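Local coordinates for coelenterazine-binding protein with bound coelenterazine (Renilla muelleri, PDB 2HPS) that binds the luciferin coelenterazine and probably lets it react with luciferase and oxygen only when calcium is bound, at residues A100-Q103 / S104-Y108; E37-A40 / V41-K45; G69-P72 / G73-I76; P133-T136 / D137-I141; G117-L121 / P122-A126. All blocks are in the same frame, centred on the assembly; numbering follows the deposited sequence.

Contact 1: A100-Q103 / S104-Y108; sequences AVIQ and SLIMY
From V101 to M107 the backbone winds into the opening turns of helix 102-111, with V101 O receiving L105 N at 2.9 Å, I102 O receiving I106 N at 2.9 Å and Q103 O receiving M107 N at 3.1 Å. This is the entering helix of the third EF-hand, the one that leads into the loop beginning near D112. The first two donors lie almost on the line of their carbonyls, whereas M107 N stands 22° off the plane of the Q103 carbonyl. Along one side of the helix V101 and L105 run next to each other in the same direction, V101 CG2 meeting L105 CD1 at 4.1 Å; V101 also packs on L161 of helix 157-169. A quarter of a turn away, I102 CG2 and I106 CD1 make a looser pair that faces helix 51-68. I106 CG1 is anti to its own carbonyl carbon (chi1 -68°), which lays it against I102 O at 3.3 Å. Q103 and M107 form the third row, and both touch the bound coelenterazine. The Q103 chain is fully extended, its CG anti to the backbone N (chi1 -167°), and its NE2 reaches out to a hydrogen bond with Y36 OH. The CG of the selenomethionine M107 rests 3.3 Å from Q103 O. At the start of the helix one water links the two segments: it donates to A100 O at 2.8 Å and is hydrogen-bonded to S104 OG, also at 2.8 Å.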
# COMPACT_ATOMS: atom_id res chain seq x y z
N ALA A 100 -6.36 9.36 4.72
CA ALA A 100 -5.29 8.34 4.71
C ALA A 100 -5.50 7.19 3.72
O ALA A 100 -4.53 6.51 3.34
CB ALA A 100 -5.08 7.79 6.10
N VAL A 101 -6.74 6.98 3.29
CA VAL A 101 -7.02 5.88 2.35
C VAL A 101 -7.14 6.32 0.90
O VAL A 101 -7.32 5.50 -0.01
CB VAL A 101 -8.25 5.05 2.78
CG1 VAL A 101 -8.03 4.50 4.19
CG2 VAL A 101 -9.54 5.88 2.70
N ILE A 102 -7.05 7.63 0.68
CA ILE A 102 -7.11 8.18 -0.67
C ILE A 102 -6.09 7.56 -1.62
O ILE A 102 -6.41 7.21 -2.76
CB ILE A 102 -7.04 9.74 -0.60
CG1 ILE A 102 -8.31 10.27 0.07
CG2 ILE A 102 -6.76 10.36 -1.95
CD1 ILE A 102 -9.62 10.12 -0.77
N GLN A 103 -4.86 7.38 -1.15
CA GLN A 103 -3.83 6.74 -1.95
C GLN A 103 -4.26 5.34 -2.42
O GLN A 103 -4.11 4.98 -3.59
CB GLN A 103 -2.56 6.66 -1.11
CG GLN A 103 -1.32 6.31 -1.86
CD GLN A 103 -0.13 6.18 -0.90
OE1 GLN A 103 -0.30 6.02 0.32
NE2 GLN A 103 1.07 6.26 -1.45
N SER A 104 -4.83 4.55 -1.50
CA SER A 104 -5.25 3.20 -1.83
C SER A 104 -6.45 3.21 -2.78
O SER A 104 -6.57 2.33 -3.61
CB SER A 104 -5.58 2.43 -0.55
OG SER A 104 -4.40 2.13 0.19
N LEU A 105 -7.35 4.18 -2.62
CA LEU A 105 -8.50 4.31 -3.53
C LEU A 105 -8.08 4.73 -4.94
O LEU A 105 -8.69 4.29 -5.93
CB LEU A 105 -9.54 5.27 -2.94
CG LEU A 105 -10.30 4.70 -1.73
CD1 LEU A 105 -11.21 5.73 -1.06
CD2 LEU A 105 -11.10 3.42 -2.10
N ILE A 106 -7.05 5.57 -5.03
CA ILE A 106 -6.43 5.86 -6.33
C ILE A 106 -5.91 4.57 -6.97
O ILE A 106 -6.19 4.29 -8.14
CB ILE A 106 -5.32 6.93 -6.23
CG1 ILE A 106 -5.95 8.29 -5.89
CG2 ILE A 106 -4.47 7.00 -7.54
CD1 ILE A 106 -4.94 9.42 -5.79
N MSE A 107 -5.18 3.77 -6.18
CA MSE A 107 -4.69 2.49 -6.68
C MSE A 107 -5.83 1.57 -7.09
O MSE A 107 -5.75 0.93 -8.13
CB MSE A 107 -3.78 1.80 -5.68
CG MSE A 107 -2.58 2.66 -5.37
SE MSE A 107 -1.36 1.76 -4.12
CE MSE A 107 -0.99 0.58 -4.91
N TYR A 108 -6.89 1.51 -6.29
CA TYR A 108 -8.02 0.66 -6.65
C TYR A 108 -8.60 1.06 -8.01
O TYR A 108 -8.86 0.19 -8.86
CB TYR A 108 -9.12 0.63 -5.56
CG TYR A 108 -10.21 -0.37 -5.89
CD1 TYR A 108 -10.11 -1.69 -5.47
CD2 TYR A 108 -11.29 -0.00 -6.70
CE1 TYR A 108 -11.10 -2.63 -5.80
CE2 TYR A 108 -12.28 -0.93 -7.05
CZ TYR A 108 -12.18 -2.24 -6.59
OH TYR A 108 -13.13 -3.18 -6.92
O HOH W 1 -3.93 4.57 1.40

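Contact 2: E37-A40 / V41-K45; sequences ELIA and VRIAK. With CTZ (c2-hydroxy-coelenterazine), chain B.
R42 lies back along its own helix against L38, one turn earlier. Its CB sits 3.6 Å from L38 O, and CG, placed anti to the carbonyl carbon (chi1 -70°), comes closer to the same oxygen, at 3.3 Å. CD is still near L38 O; NE then passes L38 CG at 4.0 Å. The guanidinium carries L38 CD2 over one face, 3.8 Å above the plane and offset toward the rim, while NH1 is hydrogen-bonded to V131 O. The leucine thus shields part of a flat charged group whose orientation is probably steadied by the bond to V131 O. Underneath, the regular helical ladder runs from V41 N to E37 O through A44 N to A40 O. On the inner side I39 CG2 touches I43 CD1 at 3.8 Å, and the same methyl reaches C10 of the coelenterazine at 3.5 Å, so I39 lines the pocket, with I43 packed behind it. I39 CD1 adds a contact with C16 of the hydroxyphenyl ring that bears O17. This is the exiting helix of the first EF-hand, helix 33-47: E37 makes a salt bridge to R58 of helix 51-68, I39 and I43 share F61 of that helix, and I43 also packs on helices 102-111 and 121-131.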
# COMPACT_ATOMS: atom_id res chain seq x y z
N GLU A 37 8.31 7.70 -5.63
CA GLU A 37 7.82 8.18 -6.93
C GLU A 37 7.87 7.09 -7.99
O GLU A 37 7.04 7.06 -8.88
CB GLU A 37 8.65 9.37 -7.41
CG GLU A 37 8.57 10.61 -6.53
CD GLU A 37 9.36 11.78 -7.11
OE1 GLU A 37 8.82 12.42 -8.04
OE2 GLU A 37 10.50 12.04 -6.65
N LEU A 38 8.85 6.19 -7.90
CA LEU A 38 8.94 5.09 -8.86
C LEU A 38 7.67 4.24 -8.85
O LEU A 38 7.20 3.80 -9.90
CB LEU A 38 10.16 4.22 -8.57
CG LEU A 38 10.35 2.96 -9.44
CD1 LEU A 38 10.49 3.29 -10.92
CD2 LEU A 38 11.59 2.17 -8.93
N ILE A 39 7.14 3.99 -7.65
CA ILE A 39 5.86 3.26 -7.52
C ILE A 39 4.74 3.99 -8.26
O ILE A 39 4.01 3.38 -9.05
CB ILE A 39 5.52 3.04 -6.04
CG1 ILE A 39 6.56 2.10 -5.43
CG2 ILE A 39 4.08 2.46 -5.89
CD1 ILE A 39 6.53 2.01 -3.94
N ALA A 40 4.62 5.31 -8.05
CA ALA A 40 3.60 6.08 -8.75
C ALA A 40 3.78 6.02 -10.28
O ALA A 40 2.82 5.93 -11.03
CB ALA A 40 3.57 7.53 -8.23
N VAL A 41 5.03 6.05 -10.74
CA VAL A 41 5.31 5.92 -12.18
C VAL A 41 4.88 4.54 -12.73
O VAL A 41 4.32 4.43 -13.82
CB VAL A 41 6.80 6.19 -12.49
CG1 VAL A 41 7.17 5.72 -13.90
CG2 VAL A 41 7.12 7.69 -12.31
N ARG A 42 5.16 3.49 -11.96
CA ARG A 42 4.74 2.16 -12.37
C ARG A 42 3.21 2.06 -12.43
O ARG A 42 2.65 1.42 -13.33
CB ARG A 42 5.36 1.11 -11.45
CG ARG A 42 6.89 0.96 -11.63
CD ARG A 42 7.39 -0.13 -10.70
NE ARG A 42 8.81 -0.44 -10.89
CZ ARG A 42 9.48 -1.24 -10.07
NH1 ARG A 42 8.85 -1.78 -9.04
NH2 ARG A 42 10.78 -1.49 -10.28
N ILE A 43 2.54 2.70 -11.46
CA ILE A 43 1.07 2.72 -11.39
C ILE A 43 0.51 3.39 -12.65
O ILE A 43 -0.37 2.85 -13.33
CB ILE A 43 0.57 3.43 -10.10
CG1 ILE A 43 0.81 2.53 -8.88
CG2 ILE A 43 -0.94 3.79 -10.20
CD1 ILE A 43 0.71 3.24 -7.54
N ALA A 44 1.06 4.56 -12.99
CA ALA A 44 0.59 5.31 -14.16
C ALA A 44 0.76 4.51 -15.46
O ALA A 44 -0.09 4.55 -16.36
CB ALA A 44 1.34 6.64 -14.24
N LYS A 45 1.87 3.79 -15.57
CA LYS A 45 2.15 3.01 -16.78
C LYS A 45 1.16 1.86 -16.98
O LYS A 45 0.58 1.72 -18.06
CB LYS A 45 3.59 2.49 -16.74
CG LYS A 45 4.04 1.80 -18.03
CD LYS A 45 5.55 1.52 -17.98
CE LYS A 45 6.17 1.39 -19.36
NZ LYS A 45 7.66 1.27 -19.22
N1 CTZ B . 1.69 -2.07 -2.88
C2 CTZ B . 2.89 -1.71 -3.41
C3 CTZ B . 3.64 -2.97 -3.39
N4 CTZ B . 2.90 -3.96 -2.90
C5 CTZ B . 3.18 -5.26 -2.69
C6 CTZ B . 2.20 -6.08 -2.11
N7 CTZ B . 0.99 -5.58 -1.78
C8 CTZ B . 0.68 -4.28 -1.98
C9 CTZ B . 1.72 -3.41 -2.57
C10 CTZ B . 3.30 -0.34 -3.88
C11 CTZ B . 3.27 0.56 -2.67
C12 CTZ B . 2.32 1.57 -2.58
C13 CTZ B . 2.26 2.40 -1.47
C14 CTZ B . 3.18 2.20 -0.43
C15 CTZ B . 4.14 1.18 -0.51
C16 CTZ B . 4.18 0.35 -1.63
O17 CTZ B . 3.12 3.01 0.65
O18 CTZ B . 4.85 -3.13 -3.79
C19 CTZ B . 2.48 -7.51 -1.91
C20 CTZ B . 3.75 -7.97 -1.55
C21 CTZ B . 3.99 -9.33 -1.38
C22 CTZ B . 2.95 -10.25 -1.58
C23 CTZ B . 1.68 -9.81 -1.94
C24 CTZ B . 1.45 -8.44 -2.11
O25 CTZ B . 3.21 -11.58 -1.41
C26 CTZ B . -0.66 -3.67 -1.60
C27 CTZ B . -1.64 -3.90 -2.72
C28 CTZ B . -2.16 -2.84 -3.46
C29 CTZ B . -3.07 -3.10 -4.49
C30 CTZ B . -3.44 -4.43 -4.77
C31 CTZ B . -2.94 -5.48 -4.02
C32 CTZ B . -2.04 -5.22 -2.98

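Contact 3: G69-P72 / G73-I76; sequences GLAP and GVRI
The polar part of this turn is a single bond across it: V74 N donates to A71 O at 3.2 Å. It is fairly straight at the hydrogen (164°), but the donor stands 42° out of the carbonyl plane, above it and not on a lone pair. The bond closes a type II beta turn, A71 to V74, with P72 and G73 at its corners. L70 adds a tighter bend just before, an inverse gamma turn in which A71 N makes a weak bond to G69 O. Both turns follow the Schellman motif that ends helix 51-68 at G69, and they lead into strand 75-77 of the second EF-hand, which pairs with strand 30-32 through I76 and I31. Methyl groups also meet carbonyl oxygens. With V74 CG1 anti to the carbonyl carbon (chi1 -46°), CG2 falls between the backbone N and the carbonyl carbon and tucks against A71 O at 3.4 Å and G69 O at 3.6 Å. I76 CD1 comes to 3.8 Å from G69 O. Of the apolar pairs, V74 CG2 meets A71 CB at 4.1 Å, while L70 and I76 cross at about a right angle, with L70 CD2 on I76 CG1 at 3.7 Å. Outside the turn L70 packs on Y36 of helix 33-47, and I76 on A81 and N84 of helix 78-91.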
# COMPACT_ATOMS: atom_id res chain seq x y z
N GLY A 69 8.55 10.90 6.09
CA GLY A 69 9.88 11.46 6.30
C GLY A 69 10.78 11.33 5.09
O GLY A 69 12.01 11.46 5.20
N LEU A 70 10.18 11.07 3.93
CA LEU A 70 10.94 10.93 2.69
C LEU A 70 11.09 12.30 2.03
O LEU A 70 10.57 12.53 0.93
CB LEU A 70 10.29 9.92 1.74
CG LEU A 70 10.15 8.50 2.28
CD1 LEU A 70 9.55 7.63 1.18
CD2 LEU A 70 11.51 7.97 2.73
N ALA A 71 11.78 13.19 2.74
CA ALA A 71 12.03 14.56 2.30
C ALA A 71 12.98 14.57 1.10
O ALA A 71 13.75 13.63 0.91
CB ALA A 71 12.60 15.38 3.46
N PRO A 72 12.89 15.62 0.25
CA PRO A 72 13.84 15.70 -0.87
C PRO A 72 15.29 15.56 -0.39
O PRO A 72 15.67 16.13 0.64
CB PRO A 72 13.60 17.10 -1.44
CG PRO A 72 12.19 17.41 -1.07
CD PRO A 72 11.94 16.75 0.25
N GLY A 73 16.06 14.75 -1.10
CA GLY A 73 17.48 14.60 -0.83
C GLY A 73 17.90 13.64 0.27
O GLY A 73 19.08 13.28 0.34
N VAL A 74 16.96 13.23 1.13
CA VAL A 74 17.30 12.34 2.24
C VAL A 74 17.15 10.87 1.85
O VAL A 74 16.43 10.52 0.90
CB VAL A 74 16.54 12.65 3.58
CG1 VAL A 74 16.54 14.15 3.88
CG2 VAL A 74 15.12 12.10 3.56
N ARG A 75 17.86 10.03 2.58
CA ARG A 75 17.82 8.60 2.41
C ARG A 75 17.69 8.12 3.84
O ARG A 75 18.51 8.47 4.68
CB ARG A 75 19.15 8.16 1.78
CG ARG A 75 19.40 6.69 1.72
CD ARG A 75 20.64 6.41 0.90
NE ARG A 75 20.93 4.98 0.81
CZ ARG A 75 21.76 4.33 1.63
NH1 ARG A 75 22.39 4.98 2.60
NH2 ARG A 75 21.95 3.02 1.47
N ILE A 76 16.61 7.40 4.14
CA ILE A 76 16.38 6.91 5.50
C ILE A 76 16.18 5.40 5.47
O ILE A 76 15.85 4.84 4.42
CB ILE A 76 15.21 7.62 6.24
CG1 ILE A 76 13.87 7.37 5.55
CG2 ILE A 76 15.47 9.15 6.35
CD1 ILE A 76 12.66 7.92 6.37

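Contact 4: P133-T136 / D137-I141. With CTZ (c2-hydroxy-coelenterazine), chain B.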
# COMPACT_ATOMS: atom_id res chain seq x y z
N PRO A 133 7.18 -6.18 -9.90
CA PRO A 133 7.56 -7.18 -10.92
C PRO A 133 8.38 -8.34 -10.38
O PRO A 133 8.52 -9.38 -11.05
CB PRO A 133 8.35 -6.37 -11.95
CG PRO A 133 8.74 -5.08 -11.25
CD PRO A 133 7.75 -4.84 -10.16
N ASP A 134 8.91 -8.17 -9.18
CA ASP A 134 9.64 -9.24 -8.49
C ASP A 134 8.69 -10.32 -7.93
O ASP A 134 9.13 -11.42 -7.57
CB ASP A 134 10.46 -8.62 -7.35
CG ASP A 134 9.60 -7.85 -6.37
OD1 ASP A 134 8.90 -6.91 -6.82
OD2 ASP A 134 9.59 -8.19 -5.16
N LEU A 135 7.39 -10.00 -7.86
CA LEU A 135 6.40 -10.90 -7.25
C LEU A 135 5.95 -12.03 -8.18
O LEU A 135 5.47 -11.77 -9.28
CB LEU A 135 5.16 -10.10 -6.80
CG LEU A 135 5.42 -9.07 -5.68
CD1 LEU A 135 4.19 -8.21 -5.43
CD2 LEU A 135 5.89 -9.74 -4.40
N THR A 136 6.13 -13.27 -7.71
CA THR A 136 5.72 -14.47 -8.45
C THR A 136 4.21 -14.50 -8.65
O THR A 136 3.45 -13.90 -7.87
CB THR A 136 6.10 -15.76 -7.69
OG1 THR A 136 5.48 -15.76 -6.41
CG2 THR A 136 7.61 -15.86 -7.50
N ASP A 137 3.78 -15.24 -9.67
CA ASP A 137 2.34 -15.49 -9.86
C ASP A 137 1.70 -16.06 -8.58
O ASP A 137 0.62 -15.64 -8.18
CB ASP A 137 2.09 -16.42 -11.05
CG ASP A 137 2.58 -15.86 -12.37
OD1 ASP A 137 2.87 -14.65 -12.48
OD2 ASP A 137 2.67 -16.65 -13.34
N ASP A 138 2.39 -17.00 -7.93
CA ASP A 138 1.91 -17.58 -6.68
C ASP A 138 1.63 -16.48 -5.65
O ASP A 138 0.55 -16.44 -5.10
CB ASP A 138 2.90 -18.61 -6.11
CG ASP A 138 2.49 -19.09 -4.74
OD1 ASP A 138 1.36 -19.60 -4.60
OD2 ASP A 138 3.28 -18.94 -3.78
N LYS A 139 2.59 -15.58 -5.43
CA LYS A 139 2.37 -14.51 -4.47
C LYS A 139 1.21 -13.60 -4.84
O LYS A 139 0.42 -13.23 -3.97
CB LYS A 139 3.65 -13.70 -4.22
CG LYS A 139 4.66 -14.49 -3.39
CD LYS A 139 5.94 -13.68 -3.18
CE LYS A 139 7.16 -14.58 -2.87
NZ LYS A 139 6.87 -15.61 -1.83
N ALA A 140 1.10 -13.24 -6.12
CA ALA A 140 0.05 -12.30 -6.53
C ALA A 140 -1.33 -12.94 -6.39
O ALA A 140 -2.27 -12.32 -5.94
CB ALA A 140 0.28 -11.86 -7.96
N ILE A 141 -1.41 -14.22 -6.73
CA ILE A 141 -2.69 -14.94 -6.74
C ILE A 141 -3.11 -15.28 -5.31
O ILE A 141 -4.29 -15.19 -4.96
CB ILE A 141 -2.61 -16.19 -7.63
CG1 ILE A 141 -2.44 -15.74 -9.09
CG2 ILE A 141 -3.87 -17.06 -7.46
CD1 ILE A 141 -2.02 -16.83 -10.06
N1 CTZ B . 1.69 -2.07 -2.88
C2 CTZ B . 2.89 -1.71 -3.41
C3 CTZ B . 3.64 -2.97 -3.39
N4 CTZ B . 2.90 -3.96 -2.90
C5 CTZ B . 3.18 -5.26 -2.69
C6 CTZ B . 2.20 -6.08 -2.11
N7 CTZ B . 0.99 -5.58 -1.78
C8 CTZ B . 0.68 -4.28 -1.98
C9 CTZ B . 1.72 -3.41 -2.57
C10 CTZ B . 3.30 -0.34 -3.88
C11 CTZ B . 3.27 0.56 -2.67
C12 CTZ B . 2.32 1.57 -2.58
C13 CTZ B . 2.26 2.40 -1.47
C14 CTZ B . 3.18 2.20 -0.43
C15 CTZ B . 4.14 1.18 -0.51
C16 CTZ B . 4.18 0.35 -1.63
O17 CTZ B . 3.12 3.01 0.65
O18 CTZ B . 4.85 -3.13 -3.79
C19 CTZ B . 2.48 -7.51 -1.91
C20 CTZ B . 3.75 -7.97 -1.55
C21 CTZ B . 3.99 -9.33 -1.38
C22 CTZ B . 2.95 -10.25 -1.58
C23 CTZ B . 1.68 -9.81 -1.94
C24 CTZ B . 1.45 -8.44 -2.11
O25 CTZ B . 3.21 -11.58 -1.41
C26 CTZ B . -0.66 -3.67 -1.60
C27 CTZ B . -1.64 -3.90 -2.72
C28 CTZ B . -2.16 -2.84 -3.46
C29 CTZ B . -3.07 -3.10 -4.49
C30 CTZ B . -3.44 -4.43 -4.77
C31 CTZ B . -2.94 -5.48 -4.02
C32 CTZ B . -2.04 -5.22 -2.98
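T136 O takes A140 N at 3.0 Å, the first regular bond of helix 137-147. T136 OG1 in turn accepts K139 N at 3.1 Å, a nearly straight bond (164° at the hydrogen) that makes T136 the N-cap of the helix. The threonine hydroxyl is turned between its backbone N and carbonyl carbon (chi1 59°), and from there it reaches over the first turn. The K139 side chain crosses the threonine obliquely, its CG 3.4 Å from T136 OG1, and the chain stays extended until the bend at its last torsion. K139 CB also lies 3.5 Å from O25, the phenol oxygen of the coelenterazine. L135, buried just before the cap, turns CD2 onto C21 of the hydroxyphenyl ring that bears O25, at 3.6 Å, and brings CD1 to C20; its CD2 also meets K139 CD at 4.1 Å. L135 and A140 both pack on L128 of helix 121-131, and D137 OD1 is gripped from that helix by K125 and Q129. Here begins the entering helix of the fourth EF-hand. The cap supplies an acceptor to an N-H of the first turn, so the chain can leave the linker and start the helix with that group satisfied, while the aliphatic parts of L135 and K139 border one end of the luciferin.

Contact 5: G117-L121 / P122-A126; sequences GYVSL and PEFKA. With CTZ (c2-hydroxy-coelenterazine), chain B.
The end of the third EF-hand loop passes here from strand 118-120 into the exiting helix 121-131, and S120 and E123 join the two in a capping box. S120 N donates to E123 OE1 at 2.8 Å, on the anti lone pair of the carboxylate, with an angle of 166° at the hydrogen. In return E123 N makes a weak bond to S120 OG at 3.3 Å. The serine hydroxyl can sit there because it is turned between its backbone N and carbonyl carbon (chi1 66°). The extended E123 chain carries OE1 back beside the strand, 3.3 Å from V119 CA, and its OE2 is held by T113 OG1. Y118 and E123 are probable calcium ligands of this EF-hand loop, by analogy with a nearly identical protein; no metal is bound to them here, and the carboxylate is engaged in protein hydrogen bonds. The helix proper starts with F124 N on S120 O at 3.0 Å and K125 N on L121 O at 2.8 Å, both donors nearly in line with the carbonyl. V119 CG2 meets the edge of the F124 ring, close to its plane, at CD1. That ring extends away from the strand, CG anti to the backbone N (chi1 -179°), until CZ touches C31 of the coelenterazine at 3.4 Å; F144 meets it edge-to-face, and V119 packs on Y108 and I111 of helix 102-111.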
# COMPACT_ATOMS: atom_id res chain seq x y z
N GLY A 117 -16.34 -0.73 -9.86
CA GLY A 117 -16.27 -1.02 -8.43
C GLY A 117 -16.03 -2.50 -8.13
O GLY A 117 -16.31 -2.95 -7.01
N TYR A 118 -15.52 -3.22 -9.13
CA TYR A 118 -15.07 -4.62 -8.99
C TYR A 118 -13.75 -4.84 -9.71
O TYR A 118 -13.52 -4.26 -10.76
CB TYR A 118 -16.08 -5.61 -9.56
CG TYR A 118 -17.40 -5.58 -8.84
CD1 TYR A 118 -17.60 -6.29 -7.66
CD2 TYR A 118 -18.44 -4.80 -9.34
CE1 TYR A 118 -18.83 -6.23 -6.99
CE2 TYR A 118 -19.66 -4.73 -8.69
CZ TYR A 118 -19.85 -5.43 -7.51
OH TYR A 118 -21.08 -5.35 -6.89
N VAL A 119 -12.91 -5.71 -9.15
CA VAL A 119 -11.67 -6.10 -9.83
C VAL A 119 -11.54 -7.63 -9.85
O VAL A 119 -11.77 -8.30 -8.85
CB VAL A 119 -10.39 -5.42 -9.19
CG1 VAL A 119 -10.49 -3.89 -9.26
CG2 VAL A 119 -10.15 -5.87 -7.76
N SER A 120 -11.18 -8.17 -11.01
CA SER A 120 -11.00 -9.61 -11.17
C SER A 120 -9.55 -9.99 -10.88
O SER A 120 -8.67 -9.12 -10.76
CB SER A 120 -11.29 -10.00 -12.62
OG SER A 120 -10.31 -9.42 -13.48
N LEU A 121 -9.30 -11.30 -10.84
CA LEU A 121 -7.93 -11.78 -10.68
C LEU A 121 -6.98 -11.27 -11.78
O LEU A 121 -5.92 -10.73 -11.45
CB LEU A 121 -7.86 -13.30 -10.52
CG LEU A 121 -6.46 -13.93 -10.50
CD1 LEU A 121 -5.62 -13.43 -9.32
CD2 LEU A 121 -6.62 -15.46 -10.46
N PRO A 122 -7.33 -11.46 -13.08
CA PRO A 122 -6.43 -10.92 -14.11
C PRO A 122 -6.08 -9.44 -13.91
O PRO A 122 -4.91 -9.06 -14.04
CB PRO A 122 -7.23 -11.12 -15.40
CG PRO A 122 -8.03 -12.35 -15.12
CD PRO A 122 -8.45 -12.21 -13.68
N GLU A 123 -7.07 -8.62 -13.57
CA GLU A 123 -6.84 -7.19 -13.35
C GLU A 123 -5.87 -6.92 -12.19
O GLU A 123 -4.90 -6.15 -12.31
CB GLU A 123 -8.16 -6.48 -13.04
CG GLU A 123 -9.00 -6.26 -14.28
CD GLU A 123 -10.36 -5.67 -13.95
OE1 GLU A 123 -11.05 -6.20 -13.05
OE2 GLU A 123 -10.72 -4.66 -14.59
N PHE A 124 -6.17 -7.57 -11.08
CA PHE A 124 -5.44 -7.44 -9.82
C PHE A 124 -4.00 -7.94 -9.99
O PHE A 124 -3.06 -7.24 -9.61
CB PHE A 124 -6.19 -8.28 -8.80
CG PHE A 124 -5.63 -8.27 -7.42
CD1 PHE A 124 -6.24 -7.50 -6.42
CD2 PHE A 124 -4.54 -9.08 -7.08
CE1 PHE A 124 -5.74 -7.53 -5.10
CE2 PHE A 124 -4.05 -9.11 -5.78
CZ PHE A 124 -4.64 -8.35 -4.79
N LYS A 125 -3.84 -9.11 -10.59
CA LYS A 125 -2.50 -9.67 -10.83
C LYS A 125 -1.64 -8.78 -11.74
O LYS A 125 -0.45 -8.56 -11.45
CB LYS A 125 -2.62 -11.09 -11.40
CG LYS A 125 -1.30 -11.83 -11.65
CD LYS A 125 -1.59 -13.23 -12.24
CE LYS A 125 -0.31 -13.98 -12.65
NZ LYS A 125 0.34 -13.36 -13.86
N ALA A 126 -2.23 -8.25 -12.82
CA ALA A 126 -1.51 -7.36 -13.74
C ALA A 126 -1.03 -6.11 -13.02
O ALA A 126 0.13 -5.67 -13.20
CB ALA A 126 -2.39 -6.98 -14.94
N1 CTZ B . 1.69 -2.07 -2.88
C2 CTZ B . 2.89 -1.71 -3.41
C3 CTZ B . 3.64 -2.97 -3.39
N4 CTZ B . 2.90 -3.96 -2.90
C5 CTZ B . 3.18 -5.26 -2.69
C6 CTZ B . 2.20 -6.08 -2.11
N7 CTZ B . 0.99 -5.58 -1.78
C8 CTZ B . 0.68 -4.28 -1.98
C9 CTZ B . 1.72 -3.41 -2.57
C10 CTZ B . 3.30 -0.34 -3.88
C11 CTZ B . 3.27 0.56 -2.67
C12 CTZ B . 2.32 1.57 -2.58
C13 CTZ B . 2.26 2.40 -1.47
C14 CTZ B . 3.18 2.20 -0.43
C15 CTZ B . 4.14 1.18 -0.51
C16 CTZ B . 4.18 0.35 -1.63
O17 CTZ B . 3.12 3.01 0.65
O18 CTZ B . 4.85 -3.13 -3.79
C19 CTZ B . 2.48 -7.51 -1.91
C20 CTZ B . 3.75 -7.97 -1.55
C21 CTZ B . 3.99 -9.33 -1.38
C22 CTZ B . 2.95 -10.25 -1.58
C23 CTZ B . 1.68 -9.81 -1.94
C24 CTZ B . 1.45 -8.44 -2.11
O25 CTZ B . 3.21 -11.58 -1.41
C26 CTZ B . -0.66 -3.67 -1.60
C27 CTZ B . -1.64 -3.90 -2.72
C28 CTZ B . -2.16 -2.84 -3.46
C29 CTZ B . -3.07 -3.10 -4.49
C30 CTZ B . -3.44 -4.43 -4.77
C31 CTZ B . -2.94 -5.48 -4.02
C32 CTZ B . -2.04 -5.22 -2.98

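Along the chain the order is contact 2, contact 3, contact 1, contact 5, contact 4, running through all four EF-hands. Contacts 2, 4 and 5 all touch the coelenterazine, and contact 1 adds M107 to the pocket, so four of the five surround one ligand. Contacts 1 and 2 meet where M107 packs on I43, their centres about 14 Å apart. Contacts 1 and 5 belong to the same EF-hand, Y108 OH probably bonding to G117 O. Contacts 4 and 5, also about 14 Å apart by centres, are joined by packing of I141 on L121. Contact 3 stands apart at the surface, its centre about 33 Å from that of contact 5, beyond the chain's middle.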